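Local coordinates for protein sialyltransferase 0160 (PDB 4R84) that probably transfers sialic acid from a CMP-activated donor to acceptor sugars, as a GT-B glycosyltransferase built on Rossmann-like domains, at residues N177-S180 against P181-A185. Numbering follows the deposited sequence.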
ATOM      1  N   ASN A 177      16.731   1.452  -6.581  1.00 18.63           N
ATOM      2  CA  ASN A 177      15.499   1.661  -5.829  1.00 17.71           C
ATOM      3  C   ASN A 177      14.301   1.942  -6.718  1.00 17.15           C
ATOM      4  O   ASN A 177      13.171   2.080  -6.239  1.00 21.23           O
ATOM      5  CB  ASN A 177      15.670   2.827  -4.863  1.00 16.37           C
ATOM      6  CG  ASN A 177      16.676   2.543  -3.796  1.00 20.66           C
ATOM      7  OD1 ASN A 177      17.588   3.347  -3.520  1.00 24.72           O
ATOM      8  ND2 ASN A 177      16.523   1.402  -3.170  1.00 16.67           N
ATOM      9  N   ASN A 178      14.535   2.038  -8.013  1.00 17.02           N
ATOM     10  CA  ASN A 178      13.480   2.561  -8.874  1.00 18.63           C
ATOM     11  C   ASN A 178      13.132   1.708 -10.067  1.00 18.43           C
ATOM     12  O   ASN A 178      13.760   0.697 -10.340  1.00 16.75           O
ATOM     13  CB  ASN A 178      13.876   3.951  -9.345  1.00 19.25           C
ATOM     14  CG  ASN A 178      14.138   4.885  -8.183  1.00 30.31           C
ATOM     15  OD1 ASN A 178      15.277   5.280  -7.947  1.00 27.66           O
ATOM     16  ND2 ASN A 178      13.084   5.232  -7.442  1.00 32.54           N
ATOM     17  N   THR A 179      12.102   2.153 -10.773  1.00 17.24           N
ATOM     18  CA  THR A 179      11.600   1.460 -11.955  1.00 15.93           C
ATOM     19  C   THR A 179      12.724   1.040 -12.890  1.00 18.13           C
ATOM     20  O   THR A 179      13.599   1.849 -13.219  1.00 18.22           O
ATOM     21  CB  THR A 179      10.653   2.364 -12.708  1.00 16.82           C
ATOM     22  OG1 THR A 179       9.604   2.753 -11.827  1.00 17.61           O
ATOM     23  CG2 THR A 179      10.062   1.634 -13.925  1.00 17.00           C
ATOM     24  N   SER A 180      12.706  -0.226 -13.288  1.00 18.95           N
ATOM     25  CA  SER A 180      13.741  -0.767 -14.165  1.00 24.87           C
ATOM     26  C   SER A 180      13.391  -0.639 -15.641  1.00 23.56           C
ATOM     27  O   SER A 180      12.214  -0.577 -16.024  1.00 19.15           O
ATOM     28  CB  SER A 180      13.998  -2.237 -13.835  1.00 27.34           C
ATOM     29  OG  SER A 180      12.856  -3.035 -14.107  1.00 28.84           O
ATOM     30  N   PRO A 181      14.419  -0.625 -16.490  1.00 22.38           N
ATOM     31  CA  PRO A 181      14.154  -0.704 -17.932  1.00 22.75           C
ATOM     32  C   PRO A 181      13.434  -1.997 -18.313  1.00 24.15           C
ATOM     33  O   PRO A 181      12.636  -2.001 -19.259  1.00 24.22           O
ATOM     34  CB  PRO A 181      15.555  -0.659 -18.548  1.00 28.90           C
ATOM     35  CG  PRO A 181      16.408   0.009 -17.514  1.00 29.01           C
ATOM     36  CD  PRO A 181      15.849  -0.424 -16.190  1.00 23.54           C
ATOM     37  N   GLU A 182      13.692  -3.077 -17.582  1.00 22.75           N
ATOM     38  CA  GLU A 182      13.004  -4.341 -17.831  1.00 25.87           C
ATOM     39  C   GLU A 182      11.499  -4.166 -17.625  1.00 28.47           C
ATOM     40  O   GLU A 182      10.681  -4.644 -18.432  1.00 22.97           O
ATOM     41  CB  GLU A 182      13.533  -5.453 -16.917  1.00 29.77           C
ATOM     42  CG  GLU A 182      14.926  -5.979 -17.305  1.00 34.26           C
ATOM     43  CD  GLU A 182      16.084  -5.144 -16.765  1.00 49.12           C
ATOM     44  OE1 GLU A 182      15.861  -4.075 -16.144  1.00 32.74           O
ATOM     45  OE2 GLU A 182      17.241  -5.559 -16.989  1.00 55.72           O
ATOM     46  N   MET A 183      11.122  -3.493 -16.541  0.74 22.43           N
ATOM     47  CA  MET A 183       9.705  -3.245 -16.302  0.74 18.99           C
ATOM     48  C   MET A 183       9.103  -2.320 -17.358  0.74 21.15           C
ATOM     49  O   MET A 183       8.011  -2.590 -17.861  0.74 18.78           O
ATOM     50  CB  MET A 183       9.469  -2.661 -14.908  0.74 21.26           C
ATOM     51  CG  MET A 183       8.003  -2.294 -14.672  0.74 26.05           C
ATOM     52  SD  MET A 183       7.622  -1.724 -12.992  0.74 19.10           S
ATOM     53  CE  MET A 183       6.830  -3.187 -12.336  0.74 19.62           C
ATOM     54  N   VAL A 184       9.804  -1.245 -17.709  1.00 21.95           N
ATOM     55  CA  VAL A 184       9.300  -0.330 -18.734  1.00 18.37           C
ATOM     56  C   VAL A 184       9.037  -1.071 -20.060  1.00 21.60           C
ATOM     57  O   VAL A 184       7.984  -0.916 -20.675  1.00 22.04           O
ATOM     58  CB  VAL A 184      10.289   0.825 -18.992  1.00 21.19           C
ATOM     59  CG1 VAL A 184       9.807   1.699 -20.151  1.00 24.00           C
ATOM     60  CG2 VAL A 184      10.444   1.668 -17.744  1.00 23.29           C
ATOM     61  N   ALA A 185       9.985  -1.908 -20.469  1.00 21.69           N
ATOM     62  CA  ALA A 185       9.831  -2.649 -21.722  1.00 27.04           C
ATOM     63  C   ALA A 185       8.685  -3.663 -21.644  1.00 25.51           C
ATOM     64  O   ALA A 185       7.974  -3.884 -22.635  1.00 25.98           O
ATOM     65  CB  ALA A 185      11.149  -3.354 -22.093  1.00 28.99           C
TER
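Ser180 OG is gripped by two backbone groups. It accepts from Met183 N at 3.0 Å, with an N-H...O angle of 157°, and, since a carbonyl oxygen can only accept, it donates its own proton to Pro173 O. Chi1 of 65° puts OG between the backbone N and the carbonyl carbon of Ser180. From there it turns back over the first turn of the helix. The CB of Met183 lies beside OG, with Met183 CB to Ser180 OG at 3.5 Å. The exposed Glu182 is bent at chi2, which folds its carboxylate back toward the cap, and Glu182 OE1 rests 3.5 Å from Ser180 CB.

This is a helix N-cap. Ser180 is the cap residue of helix 181-192, and Pro181 takes the first helical position, where no amide hydrogen is needed. The main chain of Ser180 opens the helical bonding as well: Ser180 O accepts from Val184 N at 3.0 Å, nearly straight at 167°. The next bond of the series runs from Ala185 N to Pro181 O.

Val184 CG2 lies obliquely off the same oxygen, 3.3 Å from Ser180 O. Val184 CG2 also meets Thr179 CG2 at 3.8 Å, the two side chains crossing at about a right angle. Both Thr179 and Val184 pack on Ile215 of helix 213-219, and Thr179 OG1 is hydrogen-bonded to the carbonyl oxygen of Asn211. In the conformer given, Met183 extends from the cap toward the central sheet of this Rossmann-like domain, where it touches Val122, Ile124 and Phe151.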